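PDB 1YW4: succinylglutamate desuccinylase from Chromobacterium violaceum, which probably hydrolyses N-succinyl-L-glutamate to succinate and L-glutamate, the last step of the AST pathway of arginine degradation, using one zinc ion per subunit. Local coordinates for residues 58-63 / 222-227. Sequence-based numbering, arbitrary orientation.
Sequences NETAPI and GQNDLS. With ZN (zinc ion), chain C.
Asn224 reaches across to Thr60 and Ala61 with its carboxamide, and both ends of that amide are engaged. The direct hydrogen bond runs from Asn224 ND2 to Thr60 OG1 at 2.7 Å. It is nearly straight, with an angle of 168° at the hydrogen, and the hydroxyl oxygen lies almost in the amide plane. With chi1 at 74°, Thr60 OG1 sits between its own backbone N and carbonyl carbon; there it also hydrogen-bonds the carbonyl oxygen of Arg219. A second bond from Asn224 ND2 goes to the carboxylate of Glu64, whose other oxygen takes the backbone N-H of Gly222.

Water supplies the other polar link. Ala61 N donates to it over 3.0 Å, and it lies 2.9 Å from Asn224 OD1, to which it can donate. Ala61 N and Asn224 ND2, both donors, are close but not bonded to each other.

Van der Waals contact is slight: the Ala61 methyl CB rests against Asn224 OD1 at 3.4 Å, and the Leu226 methyl CD2 comes within 4.4 Å of Ala61 O at the margin. The two segments bury just 150 Å² between them.

Metal binding belongs to the neighbouring residue. The CA-CB bond of Glu59 is directed away from 222-227, and its carboxylate chelates the zinc ion through OE1 at 2.3 Å and OE2 at 2.4 Å; His56, His149 and a water complete the site.

The contact thus ties the loop between strand 209-215 and helix 230-241 to the segment leading into helix 61-75, immediately after a zinc ligand. Two ND2 bonds, to Thr60 OG1 and Glu64 OE1, fix the rotation of the Asn224 amide, and the water bridge is consistent with it. With so little surface buried, the junction is chiefly polar.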
loop_
_atom_site.group_PDB
_atom_site.type_symbol
_atom_site.label_atom_id
_atom_site.label_comp_id
_atom_site.label_asym_id
_atom_site.label_seq_id
_atom_site.Cartn_x
_atom_site.Cartn_y
_atom_site.Cartn_z
ATOM N N ASN A 58 -34.353 2.193 -0.427
ATOM C CA ASN A 58 -34.597 0.903 -1.074
ATOM C C ASN A 58 -33.782 -0.235 -0.460
ATOM O O ASN A 58 -33.919 -1.382 -0.874
ATOM C CB ASN A 58 -34.283 1.008 -2.574
ATOM C CG ASN A 58 -32.828 1.341 -2.836
ATOM O OD1 ASN A 58 -32.275 2.248 -2.225
ATOM N ND2 ASN A 58 -32.203 0.608 -3.753
ATOM N N GLU A 59 -32.938 0.075 0.523
ATOM C CA GLU A 59 -32.105 -0.950 1.173
ATOM C C GLU A 59 -32.793 -1.311 2.490
ATOM O O GLU A 59 -32.376 -0.894 3.568
ATOM C CB GLU A 59 -30.697 -0.386 1.388
ATOM C CG GLU A 59 -30.259 0.452 0.183
ATOM C CD GLU A 59 -28.841 0.982 0.252
ATOM O OE1 GLU A 59 -28.261 1.023 1.359
ATOM O OE2 GLU A 59 -28.315 1.375 -0.820
ATOM N N THR A 60 -33.842 -2.121 2.372
ATOM C CA THR A 60 -34.686 -2.496 3.498
ATOM C C THR A 60 -34.251 -3.625 4.427
ATOM O O THR A 60 -34.692 -3.672 5.567
ATOM C CB THR A 60 -36.109 -2.803 3.002
ATOM O OG1 THR A 60 -36.129 -4.066 2.319
ATOM C CG2 THR A 60 -36.565 -1.718 2.046
ATOM N N ALA A 61 -33.398 -4.528 3.961
ATOM C CA ALA A 61 -32.959 -5.627 4.810
ATOM C C ALA A 61 -32.486 -5.124 6.183
ATOM O O ALA A 61 -33.008 -5.551 7.217
ATOM C CB ALA A 61 -31.842 -6.433 4.120
ATOM N N PRO A 62 -31.499 -4.209 6.221
ATOM C CA PRO A 62 -31.041 -3.724 7.530
ATOM C C PRO A 62 -32.160 -3.085 8.356
ATOM O O PRO A 62 -32.165 -3.166 9.588
ATOM C CB PRO A 62 -29.941 -2.721 7.170
ATOM C CG PRO A 62 -29.407 -3.251 5.861
ATOM C CD PRO A 62 -30.698 -3.617 5.136
ATOM N N ILE A 63 -33.104 -2.440 7.670
ATOM C CA ILE A 63 -34.239 -1.789 8.331
ATOM C C ILE A 63 -35.077 -2.811 9.116
ATOM O O ILE A 63 -35.406 -2.589 10.287
ATOM C CB ILE A 63 -35.145 -1.071 7.294
ATOM C CG1 ILE A 63 -34.335 -0.034 6.506
ATOM C CG2 ILE A 63 -36.306 -0.397 7.994
ATOM C CD1 ILE A 63 -35.140 0.646 5.386
ATOM N N GLY A 222 -40.353 -7.315 2.835
ATOM C CA GLY A 222 -41.033 -8.583 2.624
ATOM C C GLY A 222 -40.329 -9.543 1.686
ATOM O O GLY A 222 -40.752 -10.688 1.523
ATOM N N GLN A 223 -39.250 -9.080 1.070
ATOM C CA GLN A 223 -38.503 -9.909 0.145
ATOM C C GLN A 223 -37.061 -10.111 0.584
ATOM O O GLN A 223 -36.218 -10.504 -0.216
ATOM C CB GLN A 223 -38.551 -9.302 -1.257
ATOM C CG GLN A 223 -39.887 -9.513 -1.971
ATOM C CD GLN A 223 -39.875 -8.933 -3.361
ATOM O OE1 GLN A 223 -38.892 -9.074 -4.082
ATOM N NE2 GLN A 223 -40.964 -8.277 -3.750
ATOM N N ASN A 224 -36.782 -9.848 1.857
ATOM C CA ASN A 224 -35.439 -10.023 2.393
ATOM C C ASN A 224 -35.319 -11.351 3.130
ATOM O O ASN A 224 -36.128 -11.665 4.003
ATOM C CB ASN A 224 -35.082 -8.888 3.369
ATOM C CG ASN A 224 -35.033 -7.530 2.700
ATOM O OD1 ASN A 224 -34.228 -7.299 1.804
ATOM N ND2 ASN A 224 -35.898 -6.623 3.139
ATOM N N ASP A 225 -34.305 -12.130 2.776
ATOM C CA ASP A 225 -34.064 -13.408 3.430
ATOM C C ASP A 225 -33.288 -13.069 4.709
ATOM O O ASP A 225 -32.058 -13.088 4.721
ATOM C CB ASP A 225 -33.226 -14.306 2.509
ATOM C CG ASP A 225 -33.252 -15.766 2.928
ATOM O OD1 ASP A 225 -32.804 -16.078 4.050
ATOM O OD2 ASP A 225 -33.723 -16.607 2.132
ATOM N N LEU A 226 -34.009 -12.742 5.779
ATOM C CA LEU A 226 -33.371 -12.372 7.040
ATOM C C LEU A 226 -32.367 -13.402 7.546
ATOM O O LEU A 226 -31.630 -13.142 8.500
ATOM C CB LEU A 226 -34.427 -12.098 8.118
ATOM C CG LEU A 226 -35.346 -10.897 7.835
ATOM C CD1 LEU A 226 -36.262 -10.638 9.031
ATOM C CD2 LEU A 226 -34.494 -9.667 7.545
ATOM N N SER A 227 -32.330 -14.562 6.899
ATOM C CA SER A 227 -31.399 -15.616 7.278
ATOM C C SER A 227 -30.006 -15.239 6.786
ATOM O O SER A 227 -29.002 -15.535 7.434
ATOM C CB SER A 227 -31.825 -16.951 6.658
ATOM O OG SER A 227 -30.996 -18.008 7.101
HETATM ZN ZN ZN C . -26.566 2.314 0.440
HETATM O O HOH W 1 -32.321 -5.192 1.219
HETATM O O HOH W 2 -25.395 0.652 -0.697
#